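Local coordinates for GMP reductase (Trypanosoma brucei brucei, PDB 6JIG), which probably catalyses the irreversible NADPH-dependent deamination of GMP to IMP and is regulated allosterically, with changes of oligomeric state, through its CBS domain, at residues R139-I144 with N193-G198; H184-G189 with Y205-S210. The protein carries 1 engineered substitution. One frame throughout, in Å; residues are numbered along the deposited sequence.

Contact 1 (R139-I144 with N193-G198)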
ATOM      1  N   ARG A 139     -53.427  26.510 -38.012  1.00 61.02           N
ATOM      2  CA  ARG A 139     -53.369  26.369 -36.555  1.00 56.42           C
ATOM      3  C   ARG A 139     -54.589  26.992 -35.880  1.00 55.24           C
ATOM      4  O   ARG A 139     -54.486  27.627 -34.830  1.00 55.07           O
ATOM      5  CB  ARG A 139     -52.077  26.971 -35.993  1.00 55.80           C
ATOM      6  CG  ARG A 139     -50.818  26.324 -36.529  1.00 57.19           C
ATOM      7  CD  ARG A 139     -49.574  26.848 -35.817  1.00 60.10           C
ATOM      8  NE  ARG A 139     -48.455  25.922 -35.968  1.00 63.55           N
ATOM      9  CZ  ARG A 139     -47.705  25.463 -34.968  1.00 59.46           C
ATOM     10  NH1 ARG A 139     -47.925  25.850 -33.710  1.00 56.58           N
ATOM     11  NH2 ARG A 139     -46.715  24.623 -35.232  1.00 60.39           N
ATOM     12  N   LYS A 140     -55.759  26.827 -36.497  1.00 56.98           N
ATOM     13  CA  LYS A 140     -57.006  27.200 -35.844  1.00 55.90           C
ATOM     14  C   LYS A 140     -57.225  26.277 -34.650  1.00 51.99           C
ATOM     15  O   LYS A 140     -57.226  25.052 -34.799  1.00 51.78           O
ATOM     16  CB  LYS A 140     -58.177  27.117 -36.826  1.00 53.16           C
ATOM     17  N   LEU A 141     -57.392  26.857 -33.466  1.00 53.53           N
ATOM     18  CA  LEU A 141     -57.407  26.078 -32.232  1.00 53.04           C
ATOM     19  C   LEU A 141     -58.730  25.331 -32.090  1.00 52.78           C
ATOM     20  O   LEU A 141     -59.799  25.950 -32.056  1.00 52.45           O
ATOM     21  CB  LEU A 141     -57.164  26.988 -31.032  1.00 49.52           C
ATOM     22  CG  LEU A 141     -57.055  26.298 -29.670  1.00 50.70           C
ATOM     23  CD1 LEU A 141     -55.801  25.418 -29.610  1.00 51.72           C
ATOM     24  CD2 LEU A 141     -57.049  27.323 -28.550  1.00 46.50           C
ATOM     25  N   LEU A 142     -58.656  24.003 -31.987  1.00 52.45           N
ATOM     26  CA  LEU A 142     -59.844  23.183 -31.776  1.00 53.33           C
ATOM     27  C   LEU A 142     -59.973  22.664 -30.355  1.00 54.64           C
ATOM     28  O   LEU A 142     -61.087  22.350 -29.919  1.00 52.45           O
ATOM     29  CB  LEU A 142     -59.849  21.987 -32.734  1.00 51.51           C
ATOM     30  CG  LEU A 142     -59.517  22.300 -34.192  1.00 54.15           C
ATOM     31  CD1 LEU A 142     -59.490  21.031 -35.034  1.00 53.53           C
ATOM     32  CD2 LEU A 142     -60.487  23.323 -34.775  1.00 57.46           C
ATOM     33  N   GLY A 143     -58.868  22.557 -29.628  1.00 50.97           N
ATOM     34  CA  GLY A 143     -58.923  22.038 -28.279  1.00 50.42           C
ATOM     35  C   GLY A 143     -57.527  21.743 -27.772  1.00 50.13           C
ATOM     36  O   GLY A 143     -56.532  22.184 -28.349  1.00 47.01           O
ATOM     37  N   ILE A 144     -57.473  20.970 -26.697  1.00 48.23           N
ATOM     38  CA  ILE A 144     -56.215  20.706 -26.014  1.00 46.99           C
ATOM     39  C   ILE A 144     -56.223  19.276 -25.496  1.00 50.98           C
ATOM     40  O   ILE A 144     -57.262  18.765 -25.058  1.00 51.62           O
ATOM     41  CB  ILE A 144     -55.985  21.727 -24.876  1.00 45.66           C
ATOM     42  CG1 ILE A 144     -54.560  21.622 -24.323  1.00 46.68           C
ATOM     43  CG2 ILE A 144     -57.023  21.566 -23.775  1.00 47.12           C
ATOM     44  CD1 ILE A 144     -54.248  22.665 -23.284  1.00 45.01           C
ATOM     45  N   ASN A 193     -53.740  25.902 -18.591  1.00 45.40           N
ATOM     46  CA  ASN A 193     -53.223  26.282 -19.894  1.00 44.52           C
ATOM     47  C   ASN A 193     -54.101  27.386 -20.452  1.00 48.54           C
ATOM     48  O   ASN A 193     -55.327  27.241 -20.500  1.00 48.37           O
ATOM     49  CB  ASN A 193     -53.201  25.097 -20.859  1.00 44.44           C
ATOM     50  CG  ASN A 193     -52.128  24.089 -20.514  1.00 48.97           C
ATOM     51  OD1 ASN A 193     -50.947  24.352 -20.698  1.00 44.56           O
ATOM     52  ND2 ASN A 193     -52.536  22.922 -20.019  1.00 48.13           N
ATOM     53  N   VAL A 194     -53.477  28.481 -20.866  1.00 46.50           N
ATOM     54  CA  VAL A 194     -54.164  29.570 -21.548  1.00 45.02           C
ATOM     55  C   VAL A 194     -53.462  29.809 -22.878  1.00 42.97           C
ATOM     56  O   VAL A 194     -52.415  30.460 -22.936  1.00 42.97           O
ATOM     57  CB  VAL A 194     -54.191  30.850 -20.693  1.00 43.98           C
ATOM     58  CG1 VAL A 194     -54.827  31.998 -21.474  1.00 45.27           C
ATOM     59  CG2 VAL A 194     -54.948  30.609 -19.392  1.00 46.86           C
ATOM     60  N   PRO A 195     -53.990  29.270 -23.967  1.00 43.47           N
ATOM     61  CA  PRO A 195     -53.481  29.641 -25.286  1.00 44.03           C
ATOM     62  C   PRO A 195     -53.832  31.085 -25.617  1.00 45.94           C
ATOM     63  O   PRO A 195     -54.849  31.623 -25.173  1.00 44.41           O
ATOM     64  CB  PRO A 195     -54.189  28.665 -26.230  1.00 44.80           C
ATOM     65  CG  PRO A 195     -55.401  28.249 -25.492  1.00 46.90           C
ATOM     66  CD  PRO A 195     -55.080  28.282 -24.043  1.00 47.25           C
ATOM     67  N   ILE A 196     -52.951  31.718 -26.382  1.00 44.42           N
ATOM     68  CA  ILE A 196     -53.175  33.048 -26.932  1.00 45.73           C
ATOM     69  C   ILE A 196     -53.435  32.874 -28.418  1.00 45.15           C
ATOM     70  O   ILE A 196     -52.599  32.312 -29.136  1.00 45.20           O
ATOM     71  CB  ILE A 196     -51.975  33.978 -26.690  1.00 44.11           C
ATOM     72  CG1 ILE A 196     -51.511  33.911 -25.234  1.00 43.17           C
ATOM     73  CG2 ILE A 196     -52.297  35.413 -27.157  1.00 44.02           C
ATOM     74  CD1 ILE A 196     -52.559  34.301 -24.227  1.00 46.29           C
ATOM     75  N   VAL A 197     -54.592  33.341 -28.888  1.00 45.87           N
ATOM     76  CA  VAL A 197     -54.941  33.189 -30.291  1.00 48.88           C
ATOM     77  C   VAL A 197     -55.080  34.560 -30.939  1.00 51.12           C
ATOM     78  O   VAL A 197     -55.203  35.588 -30.269  1.00 51.44           O
ATOM     79  CB  VAL A 197     -56.234  32.374 -30.497  1.00 50.08           C
ATOM     80  CG1 VAL A 197     -56.047  30.948 -30.028  1.00 50.77           C
ATOM     81  CG2 VAL A 197     -57.387  33.038 -29.782  1.00 49.85           C
ATOM     82  N   GLY A 198     -55.074  34.555 -32.269  1.00 48.66           N
ATOM     83  CA  GLY A 198     -55.229  35.763 -33.047  1.00 57.32           C
ATOM     84  C   GLY A 198     -56.687  36.111 -33.287  1.00 60.52           C
ATOM     85  O   GLY A 198     -57.606  35.538 -32.696  1.00 56.50           O
TER

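Contact 2 (H184-G189 with Y205-S210). With 5GP (guanosine-5'-monophosphate), chain C.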
ATOM      1  N   HIS A 184     -54.769  35.552 -12.989  1.00 47.73           N
ATOM      2  CA  HIS A 184     -56.190  35.719 -12.731  1.00 48.49           C
ATOM      3  C   HIS A 184     -57.026  34.808 -13.622  1.00 48.04           C
ATOM      4  O   HIS A 184     -57.986  34.184 -13.155  1.00 52.59           O
ATOM      5  CB  HIS A 184     -56.565  37.182 -12.939  1.00 50.56           C
ATOM      6  CG  HIS A 184     -58.037  37.423 -12.990  1.00 50.65           C
ATOM      7  ND1 HIS A 184     -58.825  37.445 -11.860  1.00 53.97           N
ATOM      8  CD2 HIS A 184     -58.865  37.656 -14.035  1.00 52.05           C
ATOM      9  CE1 HIS A 184     -60.077  37.687 -12.207  1.00 53.03           C
ATOM     10  NE2 HIS A 184     -60.128  37.813 -13.522  1.00 52.09           N
ATOM     11  N   LEU A 185     -56.681  34.711 -14.909  1.00 46.83           N
ATOM     12  CA  LEU A 185     -57.449  33.848 -15.803  1.00 48.89           C
ATOM     13  C   LEU A 185     -57.365  32.391 -15.373  1.00 50.74           C
ATOM     14  O   LEU A 185     -58.352  31.651 -15.455  1.00 49.85           O
ATOM     15  CB  LEU A 185     -56.961  33.993 -17.241  1.00 46.07           C
ATOM     16  CG  LEU A 185     -57.178  35.329 -17.930  1.00 49.03           C
ATOM     17  CD1 LEU A 185     -56.640  35.260 -19.357  1.00 46.45           C
ATOM     18  CD2 LEU A 185     -58.660  35.683 -17.914  1.00 52.28           C
ATOM     19  N   MET A 186     -56.186  31.956 -14.929  1.00 47.68           N
ATOM     20  CA  MET A 186     -56.038  30.579 -14.474  1.00 50.34           C
ATOM     21  C   MET A 186     -56.782  30.351 -13.166  1.00 52.10           C
ATOM     22  O   MET A 186     -57.439  29.320 -12.993  1.00 52.61           O
ATOM     23  CB  MET A 186     -54.554  30.235 -14.320  1.00 43.87           C
ATOM     24  CG  MET A 186     -53.848  30.087 -15.659  1.00 45.06           C
ATOM     25  SD  MET A 186     -52.051  29.908 -15.531  1.00 44.41           S
ATOM     26  CE  MET A 186     -51.699  29.540 -17.249  1.00 41.54           C
ATOM     27  N   ARG A 187     -56.686  31.299 -12.231  1.00 50.21           N
ATOM     28  CA  ARG A 187     -57.389  31.157 -10.960  1.00 52.38           C
ATOM     29  C   ARG A 187     -58.896  31.132 -11.174  1.00 53.55           C
ATOM     30  O   ARG A 187     -59.593  30.250 -10.660  1.00 54.65           O
ATOM     31  CB  ARG A 187     -56.994  32.288 -10.011  1.00 52.42           C
ATOM     32  CG  ARG A 187     -55.895  31.909  -9.039  1.00 53.97           C
ATOM     33  CD  ARG A 187     -55.988  32.702  -7.744  1.00 60.11           C
ATOM     34  NE  ARG A 187     -55.589  34.092  -7.941  1.00 63.18           N
ATOM     35  CZ  ARG A 187     -54.415  34.595  -7.578  1.00 61.72           C
ATOM     36  NH1 ARG A 187     -53.515  33.826  -6.991  1.00 59.54           N
ATOM     37  NH2 ARG A 187     -54.144  35.874  -7.796  1.00 65.86           N
ATOM     38  N   LYS A 188     -59.414  32.076 -11.962  1.00 54.76           N
ATOM     39  CA  LYS A 188     -60.854  32.137 -12.204  1.00 53.40           C
ATOM     40  C   LYS A 188     -61.320  30.974 -13.075  1.00 55.94           C
ATOM     41  O   LYS A 188     -62.321  30.319 -12.766  1.00 57.94           O
ATOM     42  CB  LYS A 188     -61.225  33.478 -12.839  1.00 50.95           C
ATOM     43  N   GLY A 189     -60.609  30.701 -14.173  1.00 55.31           N
ATOM     44  CA  GLY A 189     -60.980  29.609 -15.065  1.00 53.45           C
ATOM     45  C   GLY A 189     -60.695  28.218 -14.523  1.00 54.04           C
ATOM     46  O   GLY A 189     -61.106  27.236 -15.153  1.00 53.32           O
ATOM     47  N   TYR A 205     -49.594  31.810 -29.069  1.00 43.27           N
ATOM     48  CA  TYR A 205     -48.727  31.423 -27.957  1.00 42.07           C
ATOM     49  C   TYR A 205     -49.485  30.480 -27.038  1.00 46.05           C
ATOM     50  O   TYR A 205     -50.694  30.265 -27.181  1.00 44.26           O
ATOM     51  CB  TYR A 205     -48.248  32.633 -27.135  1.00 41.21           C
ATOM     52  CG  TYR A 205     -47.577  33.722 -27.934  1.00 47.49           C
ATOM     53  CD1 TYR A 205     -46.241  33.615 -28.315  1.00 47.91           C
ATOM     54  CD2 TYR A 205     -48.274  34.861 -28.302  1.00 45.59           C
ATOM     55  CE1 TYR A 205     -45.630  34.618 -29.061  1.00 51.74           C
ATOM     56  CE2 TYR A 205     -47.674  35.864 -29.034  1.00 51.81           C
ATOM     57  CZ  TYR A 205     -46.355  35.740 -29.416  1.00 57.42           C
ATOM     58  OH  TYR A 205     -45.773  36.750 -30.155  1.00 59.48           O
ATOM     59  N   LEU A 206     -48.759  29.943 -26.059  1.00 41.35           N
ATOM     60  CA  LEU A 206     -49.350  29.205 -24.954  1.00 39.44           C
ATOM     61  C   LEU A 206     -48.716  29.678 -23.657  1.00 39.80           C
ATOM     62  O   LEU A 206     -47.496  29.877 -23.595  1.00 40.16           O
ATOM     63  CB  LEU A 206     -49.152  27.695 -25.131  1.00 42.07           C
ATOM     64  CG  LEU A 206     -49.548  26.845 -23.925  1.00 40.93           C
ATOM     65  CD1 LEU A 206     -51.082  26.885 -23.764  1.00 42.05           C
ATOM     66  CD2 LEU A 206     -49.027  25.410 -24.081  1.00 41.87           C
ATOM     67  N   VAL A 207     -49.541  29.875 -22.628  1.00 38.14           N
ATOM     68  CA  VAL A 207     -49.060  30.122 -21.274  1.00 43.07           C
ATOM     69  C   VAL A 207     -49.521  28.967 -20.395  1.00 43.50           C
ATOM     70  O   VAL A 207     -50.704  28.609 -20.407  1.00 43.69           O
ATOM     71  CB  VAL A 207     -49.557  31.468 -20.717  1.00 42.16           C
ATOM     72  CG1 VAL A 207     -48.822  31.801 -19.418  1.00 39.05           C
ATOM     73  CG2 VAL A 207     -49.375  32.576 -21.750  1.00 40.98           C
ATOM     74  N   THR A 208     -48.589  28.379 -19.645  1.00 40.93           N
ATOM     75  CA  THR A 208     -48.886  27.234 -18.797  1.00 40.25           C
ATOM     76  C   THR A 208     -48.754  27.595 -17.325  1.00 42.72           C
ATOM     77  O   THR A 208     -47.955  28.458 -16.941  1.00 41.72           O
ATOM     78  CB  THR A 208     -47.958  26.050 -19.096  1.00 47.22           C
ATOM     79  OG1 THR A 208     -46.647  26.347 -18.608  1.00 43.22           O
ATOM     80  CG2 THR A 208     -47.883  25.796 -20.571  1.00 44.19           C
ATOM     81  N   LEU A 209     -49.538  26.898 -16.506  1.00 40.39           N
ATOM     82  CA  LEU A 209     -49.485  27.097 -15.065  1.00 45.40           C
ATOM     83  C   LEU A 209     -48.089  26.826 -14.523  1.00 42.56           C
ATOM     84  O   LEU A 209     -47.624  27.529 -13.617  1.00 41.60           O
ATOM     85  CB  LEU A 209     -50.515  26.194 -14.388  1.00 43.40           C
ATOM     86  CG  LEU A 209     -50.500  26.057 -12.874  1.00 46.77           C
ATOM     87  CD1 LEU A 209     -50.759  27.406 -12.216  1.00 46.69           C
ATOM     88  CD2 LEU A 209     -51.535  25.037 -12.444  1.00 49.76           C
ATOM     89  N   SER A 210     -47.406  25.807 -15.064  1.00 41.91           N
ATOM     90  CA  SER A 210     -46.054  25.489 -14.598  1.00 44.96           C
ATOM     91  C   SER A 210     -45.140  26.698 -14.703  1.00 41.46           C
ATOM     92  O   SER A 210     -44.365  26.987 -13.787  1.00 40.87           O
ATOM     93  CB  SER A 210     -45.467  24.326 -15.409  1.00 46.02           C
ATOM     94  OG  SER A 210     -46.217  23.142 -15.229  1.00 56.45           O
TER
HETATM   95  P   5GP C 602     -45.936  20.682 -18.241  1.00 71.80           P
HETATM   96  O1P 5GP C 602     -46.811  21.185 -17.116  1.00 64.00           O
HETATM   97  O2P 5GP C 602     -46.455  20.990 -19.630  1.00 55.04           O
HETATM   98  O3P 5GP C 602     -45.228  19.359 -18.019  1.00 66.18           O
HETATM   99  O5' 5GP C 602     -44.724  21.699 -18.264  1.00 57.91           O
HETATM  100  C5' 5GP C 602     -44.552  22.490 -19.417  1.00 49.09           C
HETATM  101  C4' 5GP C 602     -43.170  23.053 -19.498  1.00 45.59           C
HETATM  102  O4' 5GP C 602     -42.666  22.780 -20.840  1.00 41.27           O
HETATM  103  C3' 5GP C 602     -43.160  24.569 -19.327  1.00 44.94           C
HETATM  104  O3' 5GP C 602     -41.971  25.001 -18.664  1.00 40.68           O
HETATM  105  C2' 5GP C 602     -43.199  25.059 -20.772  1.00 41.24           C
HETATM  106  O2' 5GP C 602     -42.725  26.369 -20.987  1.00 41.83           O
HETATM  107  C1' 5GP C 602     -42.352  23.999 -21.479  1.00 42.80           C
HETATM  108  N9  5GP C 602     -42.667  23.906 -22.902  1.00 41.02           N
HETATM  109  C8  5GP C 602     -41.827  24.266 -23.885  1.00 40.99           C
HETATM  110  N7  5GP C 602     -42.440  24.120 -25.073  1.00 41.40           N
HETATM  111  C5  5GP C 602     -43.703  23.689 -24.831  1.00 42.18           C
HETATM  112  C6  5GP C 602     -44.769  23.379 -25.664  1.00 41.58           C
HETATM  113  O6  5GP C 602     -44.645  23.489 -26.902  1.00 43.30           O
HETATM  114  N1  5GP C 602     -45.923  22.965 -25.129  1.00 41.70           N
HETATM  115  C2  5GP C 602     -46.067  22.837 -23.801  1.00 43.30           C
HETATM  116  N2  5GP C 602     -47.264  22.413 -23.317  1.00 43.02           N
HETATM  117  N3  5GP C 602     -45.035  23.127 -22.950  1.00 43.20           N
HETATM  118  C4  5GP C 602     -43.847  23.558 -23.454  1.00 42.29           C

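Contact 1 (R139-I144 with N193-G198)
Leu141 and Ile144 of one sheet meet Asn193, Pro195 and Val197 of another, a worked example of packing without any backbone bond from one segment to the other. Leu141 can be followed outward. With CG anti to the backbone N (chi1 -176°), CB and CG form the stem from which the CD2 branch reaches the facing strand. CD2 lies 3.6 Å from Pro195 CG, and the two side chains cross at about a right angle. The same methyl, Leu141 CD2, also lies 4.0 Å from Val197 CG1. Ile144 works through its tip, CD1 resting 3.6 Å from Asn193 CB and 3.7 Å from Asn193 ND2. Leu142 and Gly143 share Val132 as partner in a classic bulge, which lets Leu141 and Ile144, three residues apart, point to the same side. The strands 141-144 and 193-197 run nearly antiparallel (167°), their axes 9.7 Å apart. Leu131 and Cys129 of strand 129-133 pack against Ile144, and Leu131 also against Leu141; Met169 reaches Ile144 and Pro195 from a loop, and Val194, on the other face of its strand, packs against helix 179-189.

Contact 2 (H184-G189 with Y205-S210)
Met186 of helix 179-189 lays its SD and CE against Val207, Thr208 and Leu209, partners that emerge in order along 205-210. Tyr205 packs on Ile196 of the adjoining strand, and Leu206 turns to the ligand, its CD2 lying 3.6 Å from N2 of the bound GMP. Val207 is the first to meet the methionine, whose CE sits 3.4 Å from Val207 O and 4.3 Å from Val207 CG1. The chain of Met186 is extended beyond CG, which brings sulfur and methyl to the backbone where strand gives way to helix: CE is 3.5 Å from Thr208 C, while SD is 3.8 Å from Leu209 CA. Thr208 directs its own side chain elsewhere; with OG1 set between backbone N and carbonyl carbon (chi1 72°), it accepts a hydrogen bond from Asp211 N as the N-cap of helix 209-216. Leu209 adds its CB, beside Met186 SD, and His148 and Leu152 of a second subunit pack on Leu209 and Met186 respectively. Ser210, in the first turn of the helix, donates from OG to the phosphate O1P of GMP at 2.8 Å; Asp211 OD2 adds another hydrogen bond to the nucleotide. A helix covering one face of a small sheet, with nucleotide held on the other side by the strand end and the capped helix that follows, is characteristic of a nucleotide-binding CBS domain.

How the contacts relate
The two contacts, their centres 12 Å apart, share a sheet and use its two faces. Strand 193-197 of contact 1 pairs with strand 203-208 of contact 2: Ile196 N lies 2.8 Å from Tyr205 O, and Val194 N lies 2.8 Å from Val207 O, both probable hydrogen bonds. Side chains meet as well, Asn193 OD1 standing 3.4 Å from Thr208 CG2. Contact 2 supplies Ser210 to the GMP site of the CBS region, which is distinct from the catalytic barrel pocket. Contact 1 approaches the same site through Asn193, whose side chain is about 5 Å from the bound guanosine-5'-monophosphate at the nearest atoms.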